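Local structure of inositol 2-dehydrogenase/D-chiro-inositol 3-dehydrogenase (Lactobacillus casei, 4MIY) at residues M1-G6 and E288-V293; D111-L114 and K118-I121; Y164-A169 and R319-Q324. The protein oxidises myo-inositol and D-chiro-inositol to their keto derivatives (inososes), using NAD as the hydride acceptor. One frame throughout, in Å; residues are numbered along the deposited sequence.

Interaction 1: residues M1-G6 and E288-V293; sequences MVVKVG and EFIDEV. Unlike the reference sequence in segment 288-293: Glu292 (reference Gln).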
loop_
_atom_site.group_PDB
_atom_site.type_symbol
_atom_site.label_atom_id
_atom_site.label_comp_id
_atom_site.label_asym_id
_atom_site.label_seq_id
_atom_site.Cartn_x
_atom_site.Cartn_y
_atom_site.Cartn_z
ATOM N N MET A 1 38.797 15.727 19.194
ATOM C CA MET A 1 38.518 16.151 20.554
ATOM C C MET A 1 37.014 16.379 20.863
ATOM O O MET A 1 36.244 16.840 20.030
ATOM C CB MET A 1 39.365 17.361 20.924
ATOM C CG MET A 1 38.993 18.064 22.216
ATOM S SD MET A 1 40.284 19.126 22.901
ATOM C CE MET A 1 40.479 20.325 21.584
ATOM N N VAL A 2 36.653 16.056 22.090
ATOM C CA VAL A 2 35.278 15.885 22.499
ATOM C C VAL A 2 34.614 17.195 22.823
ATOM O O VAL A 2 35.204 18.029 23.450
ATOM C CB VAL A 2 35.244 14.963 23.662
ATOM C CG1 VAL A 2 33.887 14.772 24.167
ATOM C CG2 VAL A 2 35.774 13.647 23.222
ATOM N N VAL A 3 33.380 17.360 22.367
ATOM C CA VAL A 3 32.587 18.539 22.645
ATOM C C VAL A 3 32.045 18.461 24.062
ATOM O O VAL A 3 31.316 17.576 24.372
ATOM C CB VAL A 3 31.405 18.672 21.693
ATOM C CG1 VAL A 3 30.583 19.814 22.067
ATOM C CG2 VAL A 3 31.885 18.861 20.271
ATOM N N LYS A 4 32.444 19.408 24.901
ATOM C CA LYS A 4 32.044 19.418 26.300
ATOM C C LYS A 4 30.778 20.222 26.491
ATOM O O LYS A 4 30.704 21.370 26.163
ATOM C CB LYS A 4 33.169 19.991 27.152
ATOM C CG LYS A 4 34.410 19.173 27.112
ATOM C CD LYS A 4 35.362 19.560 28.181
ATOM C CE LYS A 4 36.355 18.507 28.402
ATOM N NZ LYS A 4 37.367 19.144 29.263
ATOM N N VAL A 5 29.782 19.553 27.039
ATOM C CA VAL A 5 28.433 20.063 27.057
ATOM C C VAL A 5 27.931 20.304 28.483
ATOM O O VAL A 5 28.150 19.513 29.347
ATOM C CB VAL A 5 27.490 19.074 26.326
ATOM C CG1 VAL A 5 26.070 19.489 26.414
ATOM C CG2 VAL A 5 27.889 18.965 24.885
ATOM N N GLY A 6 27.260 21.429 28.657
ATOM C CA GLY A 6 26.424 21.648 29.800
ATOM C C GLY A 6 24.928 21.599 29.470
ATOM O O GLY A 6 24.511 22.072 28.473
ATOM N N GLU A 288 24.208 16.459 14.429
ATOM C CA GLU A 288 24.643 17.526 13.554
ATOM C C GLU A 288 25.148 18.751 14.355
ATOM O O GLU A 288 26.156 19.320 14.031
ATOM C CB GLU A 288 23.529 17.958 12.621
ATOM C CG GLU A 288 23.961 18.955 11.577
ATOM C CD GLU A 288 22.811 19.517 10.811
ATOM O OE1 GLU A 288 22.131 20.377 11.331
ATOM O OE2 GLU A 288 22.589 19.069 9.706
ATOM N N PHE A 289 24.452 19.110 15.410
ATOM C CA PHE A 289 24.866 20.213 16.252
ATOM C C PHE A 289 26.259 19.932 16.830
ATOM O O PHE A 289 27.133 20.736 16.737
ATOM C CB PHE A 289 23.828 20.454 17.351
ATOM C CG PHE A 289 24.216 21.533 18.332
ATOM C CD1 PHE A 289 24.077 22.850 18.022
ATOM C CD2 PHE A 289 24.740 21.214 19.537
ATOM C CE1 PHE A 289 24.467 23.821 18.916
ATOM C CE2 PHE A 289 25.105 22.187 20.411
ATOM C CZ PHE A 289 24.975 23.466 20.092
ATOM N N ILE A 290 26.436 18.771 17.408
ATOM C CA ILE A 290 27.716 18.390 17.945
ATOM C C ILE A 290 28.833 18.417 16.888
ATOM O O ILE A 290 29.883 18.925 17.143
ATOM C CB ILE A 290 27.648 17.004 18.599
ATOM C CG1 ILE A 290 26.767 17.017 19.855
ATOM C CG2 ILE A 290 29.039 16.474 18.926
ATOM C CD1 ILE A 290 27.151 18.039 20.882
ATOM N N ASP A 291 28.578 17.881 15.709
ATOM C CA ASP A 291 29.540 17.896 14.636
ATOM C C ASP A 291 29.958 19.305 14.216
ATOM O O ASP A 291 31.079 19.543 13.894
ATOM C CB ASP A 291 28.994 17.180 13.409
ATOM C CG ASP A 291 28.855 15.679 13.583
ATOM O OD1 ASP A 291 29.316 15.090 14.548
ATOM O OD2 ASP A 291 28.304 15.073 12.677
ATOM N N GLU A 292 29.029 20.232 14.217
ATOM C CA GLU A 292 29.362 21.599 13.928
ATOM C C GLU A 292 30.228 22.217 15.005
ATOM O O GLU A 292 31.175 22.876 14.713
ATOM C CB GLU A 292 28.092 22.432 13.707
ATOM C CG GLU A 292 27.352 22.110 12.444
ATOM C CD GLU A 292 28.174 22.298 11.198
ATOM O OE1 GLU A 292 28.422 21.315 10.523
ATOM O OE2 GLU A 292 28.537 23.423 10.888
ATOM N N VAL A 293 29.882 21.985 16.247
ATOM C CA VAL A 293 30.627 22.525 17.343
ATOM C C VAL A 293 32.022 21.986 17.316
ATOM O O VAL A 293 32.973 22.699 17.510
ATOM C CB VAL A 293 29.994 22.219 18.703
ATOM C CG1 VAL A 293 30.818 22.803 19.780
ATOM C CG2 VAL A 293 28.630 22.831 18.779
#
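Val293, whose CG1 packs against Val3, lays its other methyl, CG2, on one face of the Phe289 ring, 3.9 Å above the plane and displaced toward the rim. The same ring stacks edge-to-face with Phe94 and also touches Ala69 and Phe92, so the ring lies between the helix and strands 69-72 and 92-95, a broad flat group touching both. Helix 279-294 here packs against strand 3-8, the first strand of the Rossmann fold, which runs inside the parallel sheet between strands 28-34 and 69-72. The segment axes come within 9.3 Å at 123° between their directions, which brings side chains together and leaves the two backbones without hydrogen bonds to each other.

The strand offers Val3 and Val5, two residues apart and both pointing toward the helix, while the helix answers with Ile290 and Val293, one turn apart. Branched aliphatic residues suit both surfaces: they favour extended backbone on the strand and give short, blunt knobs on the helix. Val3 sits between the two helix residues. Its CG1, anti to the backbone N (chi1 176°), meets Val293 CG1 at 3.8 Å, the two side chains crossing at about a right angle, and lies 4.0 Å from Ile290 CD1. Ile290 CD1 also reaches Val5 CG2, at 4.2 Å, so the end of Ile290 bridges both valines. Ile290 further touches Ala28, and Val293 touches Phe92, extending the apolar layer to strands 28-34 and 92-95.

The contact therefore seats a helix of the C-terminal alpha/beta family region on the nucleotide-binding sheet, with the Val5 side chain about 14 Å from the bound NAD. The other methyl of Val3, CG2, faces Ile290 CG2 at 4.0 Å and rests 3.7 Å from the backbone O of Ile290.

Interaction 2: residues D111-L114 and K118-I121; sequences DKEL and KKVI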
loop_
_atom_site.group_PDB
_atom_site.type_symbol
_atom_site.label_atom_id
_atom_site.label_comp_id
_atom_site.label_asym_id
_atom_site.label_seq_id
_atom_site.Cartn_x
_atom_site.Cartn_y
_atom_site.Cartn_z
ATOM N N ASP A 111 18.047 39.946 18.108
ATOM C CA ASP A 111 18.733 41.205 18.008
ATOM C C ASP A 111 20.085 41.090 18.649
ATOM O O ASP A 111 21.041 41.628 18.168
ATOM C CB ASP A 111 17.938 42.299 18.702
ATOM C CG ASP A 111 16.739 42.755 17.905
ATOM O OD1 ASP A 111 16.712 42.571 16.678
ATOM O OD2 ASP A 111 15.843 43.349 18.526
ATOM N N LYS A 112 20.148 40.386 19.740
ATOM C CA LYS A 112 21.389 40.184 20.416
ATOM C C LYS A 112 22.358 39.253 19.710
ATOM O O LYS A 112 23.519 39.523 19.602
ATOM C CB LYS A 112 21.132 39.650 21.777
ATOM C CG LYS A 112 22.350 39.611 22.541
ATOM C CD LYS A 112 22.106 39.232 23.891
ATOM C CE LYS A 112 23.166 39.755 24.766
ATOM N NZ LYS A 112 23.148 39.181 26.107
ATOM N N GLU A 113 21.843 38.136 19.221
ATOM C CA GLU A 113 22.701 37.252 18.480
ATOM C C GLU A 113 23.264 37.955 17.257
ATOM O O GLU A 113 24.384 37.717 16.885
ATOM C CB GLU A 113 22.000 35.926 18.117
ATOM C CG GLU A 113 22.972 34.880 17.654
ATOM C CD GLU A 113 22.365 33.563 17.196
ATOM O OE1 GLU A 113 21.258 33.578 16.640
ATOM O OE2 GLU A 113 23.027 32.565 17.391
ATOM N N LEU A 114 22.481 38.851 16.666
ATOM C CA LEU A 114 22.877 39.617 15.494
ATOM C C LEU A 114 24.044 40.586 15.753
ATOM O O LEU A 114 24.661 41.022 14.827
ATOM C CB LEU A 114 21.706 40.412 14.917
ATOM C CG LEU A 114 20.838 39.633 13.964
ATOM C CD2 LEU A 114 21.584 39.398 12.799
ATOM N N LYS A 118 29.360 35.628 14.915
ATOM C CA LYS A 118 28.860 34.453 14.270
ATOM C C LYS A 118 27.702 33.820 15.042
ATOM O O LYS A 118 27.561 33.987 16.211
ATOM C CB LYS A 118 29.977 33.454 14.065
ATOM C CG LYS A 118 30.552 32.842 15.300
ATOM C CD LYS A 118 31.350 31.586 14.978
ATOM C CE LYS A 118 32.093 30.991 16.172
ATOM N NZ LYS A 118 31.380 30.374 17.295
ATOM N N LYS A 119 26.905 33.066 14.312
ATOM C CA LYS A 119 25.733 32.410 14.832
ATOM C C LYS A 119 26.108 31.271 15.766
ATOM O O LYS A 119 27.018 30.527 15.490
ATOM C CB LYS A 119 24.939 31.902 13.653
ATOM C CG LYS A 119 23.563 31.424 13.936
ATOM C CD LYS A 119 22.932 30.929 12.667
ATOM C CE LYS A 119 23.423 29.576 12.285
ATOM N NZ LYS A 119 22.666 28.949 11.234
ATOM N N VAL A 120 25.399 31.144 16.875
ATOM C CA VAL A 120 25.651 30.087 17.825
ATOM C C VAL A 120 24.414 29.307 18.235
ATOM O O VAL A 120 24.529 28.317 18.862
ATOM C CB VAL A 120 26.347 30.596 19.104
ATOM C CG1 VAL A 120 27.777 30.939 18.814
ATOM C CG2 VAL A 120 25.660 31.792 19.636
ATOM N N ILE A 121 23.246 29.790 17.867
ATOM C CA ILE A 121 22.027 29.149 18.333
ATOM C C ILE A 121 21.400 28.197 17.303
ATOM O O ILE A 121 21.203 28.550 16.170
ATOM C CB ILE A 121 20.969 30.159 18.690
ATOM C CG1 ILE A 121 21.400 30.994 19.897
ATOM C CG2 ILE A 121 19.656 29.446 18.998
ATOM C CD1 ILE A 121 20.671 32.294 19.988
HETATM O O HOH W 1 20.602 31.162 15.306
#
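Glu113, near the C-terminal end of helix 103-113, uses its carboxylate to hold the backbone of Val120 and Ile121, closing the helix-to-strand turn that leads into strand 121-123 at the edge of the Rossmann sheet. The direct hydrogen bonds converge on one oxygen: OE2 accepts from Val120 N at 2.8 Å and from Ile121 N, also at 2.8 Å. The first donor arrives on the anti side, 28° out of the carboxylate plane, in a fairly straight bond; the second comes nearly along the C-O axis and is more bent. Val120, with psi -10°, turns both N-H groups to the same side. A glutamate suits this place because CG anti to its N (chi1 -166°) and an extended chain carry the charge across, and the two amides probably stabilise it.

Van der Waals contacts flank the carboxylate: the methyl Ile121 CD1 lies 3.5 Å from Glu113 CD, and the methylene Lys119 CG 3.7 Å from Glu113 OE2, while Lys119 NZ bonds to Pro299 O.

Polar links also serve the other oxygen. OE1 accepts from a water, at 2.8 Å, and is hydrogen-bonded to Tyr338 OH; the same water donates to Ile121 O at 2.8 Å.

Interaction 3: residues Y164-A169 and R319-Q324; sequences YSNEMA and RSQKDQ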
loop_
_atom_site.group_PDB
_atom_site.type_symbol
_atom_site.label_atom_id
_atom_site.label_comp_id
_atom_site.label_asym_id
_atom_site.label_seq_id
_atom_site.Cartn_x
_atom_site.Cartn_y
_atom_site.Cartn_z
ATOM N N TYR A 164 -2.861 19.557 29.646
ATOM C CA TYR A 164 -2.794 20.039 28.274
ATOM C C TYR A 164 -3.887 21.021 27.967
ATOM O O TYR A 164 -5.020 20.707 28.071
ATOM C CB TYR A 164 -2.854 18.861 27.312
ATOM C CG TYR A 164 -2.552 19.134 25.864
ATOM C CD1 TYR A 164 -3.507 19.657 25.024
ATOM C CD2 TYR A 164 -1.328 18.806 25.311
ATOM C CE1 TYR A 164 -3.233 19.886 23.709
ATOM C CE2 TYR A 164 -1.062 19.030 23.980
ATOM C CZ TYR A 164 -2.010 19.548 23.191
ATOM O OH TYR A 164 -1.776 19.766 21.873
ATOM N N SER A 165 -3.509 22.202 27.535
ATOM C CA SER A 165 -4.453 23.289 27.383
ATOM C C SER A 165 -4.746 23.591 25.930
ATOM O O SER A 165 -4.058 23.138 25.064
ATOM C CB SER A 165 -3.856 24.541 28.015
ATOM O OG SER A 165 -2.745 24.995 27.285
ATOM N N ASN A 166 -5.773 24.383 25.690
ATOM C CA ASN A 166 -6.107 24.806 24.354
ATOM C C ASN A 166 -4.932 25.463 23.656
ATOM O O ASN A 166 -4.747 25.290 22.500
ATOM C CB ASN A 166 -7.313 25.743 24.336
ATOM C CG ASN A 166 -7.968 25.802 23.001
ATOM O OD1 ASN A 166 -8.277 24.784 22.442
ATOM N ND2 ASN A 166 -8.168 26.982 22.481
ATOM N N GLU A 167 -4.161 26.233 24.401
ATOM C CA GLU A 167 -3.053 26.948 23.847
ATOM C C GLU A 167 -1.919 26.011 23.447
ATOM O O GLU A 167 -1.208 26.280 22.526
ATOM C CB GLU A 167 -2.611 27.992 24.839
ATOM C CG GLU A 167 -3.676 29.084 25.094
ATOM C CD GLU A 167 -4.879 28.721 26.056
ATOM O OE1 GLU A 167 -4.891 27.734 26.793
ATOM O OE2 GLU A 167 -5.853 29.477 26.042
ATOM N N MET A 168 -1.776 24.925 24.161
ATOM C CA MET A 168 -0.773 23.930 23.856
ATOM C C MET A 168 -1.010 23.195 22.548
ATOM O O MET A 168 -0.103 22.656 21.993
ATOM C CB MET A 168 -0.643 22.950 24.997
ATOM C CG MET A 168 0.132 23.538 26.160
ATOM S SD MET A 168 -0.144 22.810 27.754
ATOM C CE MET A 168 0.591 21.252 27.563
ATOM N N ALA A 169 -2.229 23.228 22.062
ATOM C CA ALA A 169 -2.492 22.718 20.744
ATOM C C ALA A 169 -1.655 23.450 19.733
ATOM O O ALA A 169 -1.280 22.904 18.752
ATOM C CB ALA A 169 -3.957 22.833 20.393
ATOM N N ARG A 319 -4.028 34.024 18.952
ATOM C CA ARG A 319 -4.994 35.071 18.791
ATOM C C ARG A 319 -6.211 34.556 18.041
ATOM O O ARG A 319 -7.313 34.774 18.443
ATOM C CB ARG A 319 -4.358 36.239 18.066
ATOM C CG ARG A 319 -5.255 37.397 17.796
ATOM C CD ARG A 319 -4.484 38.677 17.446
ATOM N NE ARG A 319 -3.274 38.880 18.222
ATOM C CZ ARG A 319 -3.222 39.610 19.332
ATOM N NH1 ARG A 319 -4.299 40.233 19.790
ATOM N NH2 ARG A 319 -2.079 39.757 19.978
ATOM N N SER A 320 -5.965 33.804 16.976
ATOM C CA SER A 320 -7.034 33.254 16.181
ATOM C C SER A 320 -7.907 32.291 16.965
ATOM O O SER A 320 -9.067 32.212 16.723
ATOM C CB SER A 320 -6.483 32.547 14.937
ATOM O OG SER A 320 -7.513 32.150 14.074
ATOM N N GLN A 321 -7.330 31.585 17.909
ATOM C CA GLN A 321 -8.094 30.641 18.716
ATOM C C GLN A 321 -9.235 31.279 19.503
ATOM O O GLN A 321 -10.132 30.627 19.896
ATOM C CB GLN A 321 -7.191 29.906 19.694
ATOM C CG GLN A 321 -6.358 28.761 19.117
ATOM C CD GLN A 321 -5.518 28.079 20.162
ATOM O OE1 GLN A 321 -4.892 28.714 20.958
ATOM N NE2 GLN A 321 -5.525 26.781 20.153
ATOM N N LYS A 322 -9.121 32.570 19.752
ATOM C CA LYS A 322 -10.127 33.282 20.515
ATOM C C LYS A 322 -11.406 33.395 19.772
ATOM O O LYS A 322 -12.425 33.134 20.324
ATOM C CB LYS A 322 -9.637 34.662 20.957
ATOM C CG LYS A 322 -8.493 34.630 21.876
ATOM C CD LYS A 322 -7.722 35.952 21.827
ATOM C CE LYS A 322 -6.785 36.128 22.996
ATOM N NZ LYS A 322 -7.080 35.072 24.000
ATOM N N ASP A 323 -11.343 33.761 18.512
ATOM C CA ASP A 323 -12.544 34.030 17.741
ATOM C C ASP A 323 -12.670 33.322 16.410
ATOM O O ASP A 323 -13.575 33.578 15.668
ATOM C CB ASP A 323 -12.694 35.538 17.499
ATOM C CG ASP A 323 -11.500 36.175 16.727
ATOM O OD1 ASP A 323 -10.622 35.487 16.178
ATOM O OD2 ASP A 323 -11.486 37.425 16.661
ATOM N N GLN A 324 -11.731 32.448 16.122
ATOM C CA GLN A 324 -11.687 31.754 14.856
ATOM C C GLN A 324 -11.547 32.646 13.625
ATOM O O GLN A 324 -11.894 32.260 12.556
ATOM C CB GLN A 324 -12.860 30.793 14.704
ATOM C CG GLN A 324 -12.927 29.746 15.772
ATOM C CD GLN A 324 -14.058 28.806 15.591
ATOM O OE1 GLN A 324 -14.067 27.997 14.700
ATOM N NE2 GLN A 324 -15.038 28.922 16.446
#
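Gln321 reaches across to Asn166 with its whole side chain, from near the end of helix 304-323 to the turn that opens helix 168-185. Its CB points toward that turn and lies 4.2 Å from Asn166 ND2. Beyond CG the chain is fully extended (chi2 -179°), which carries the amide straight out from the helix. CD comes 3.7 Å from Asn166 ND2. The two side-chain amides approach from opposite directions with their planes only 13° apart, yet they do not pair, because Asn166 ND2 and Gln321 NE2, 3.5 Å apart, are both donors. Asn166 OD1 takes the backbone N of His209, and Gln321 OE1 takes Asn318 ND2. Gln321 OE1 also lies 3.9 Å from Glu167 CA.

At the tip, NE2 donates to the backbone O of Asn166 at 2.9 Å, arriving 47° above the carbonyl plane. Ala169 N reaches the same oxygen from the opposite face, at 3.3 Å, so two donors grip it. Gln321 NE2 gives a second bond to Gln212 OE1, which suits a glutamine with its two amide hydrogens. With an alanine in its place, Asn166 O would probably lose the donor on one face, and Gln212 OE1 would be left without this mate.

Ser165 and Met168 form a capping box around the turn: Ser165 OG accepts from Met168 N at 3.3 Å, and Met168 SD in return accepts a weak bond from Ser165 N.

Within the C-terminal alpha/beta domain, Gln321 thus ties the turn leading into helix 168-185 to the C-terminal part of helix 304-323, while touching Ile194 on strand 189-195 and bonding Gln212 on strand 212-218 of the mixed sheet.

Interactions 1 and 2 both belong to the Rossmann sheet: one packs a helix against inner strand 3-8, the other closes the turn before edge strand 121-123. Their centres lie about 18 Å apart, and interaction 2 is nested inside the long loop that interaction 1 closes. Interaction 3, in the C-terminal alpha/beta region, opens after interaction 2 has closed, and its segments alternate along the chain with those of interaction 1. Its centre is about 37 Å from that of interaction 1, across the chain's centre, and about 31 Å from that of interaction 2. Helices 279-294 and 304-323 are consecutive, yet the first packs on the nucleotide-binding sheet and the second on the mixed one, joining both regions of the enzyme.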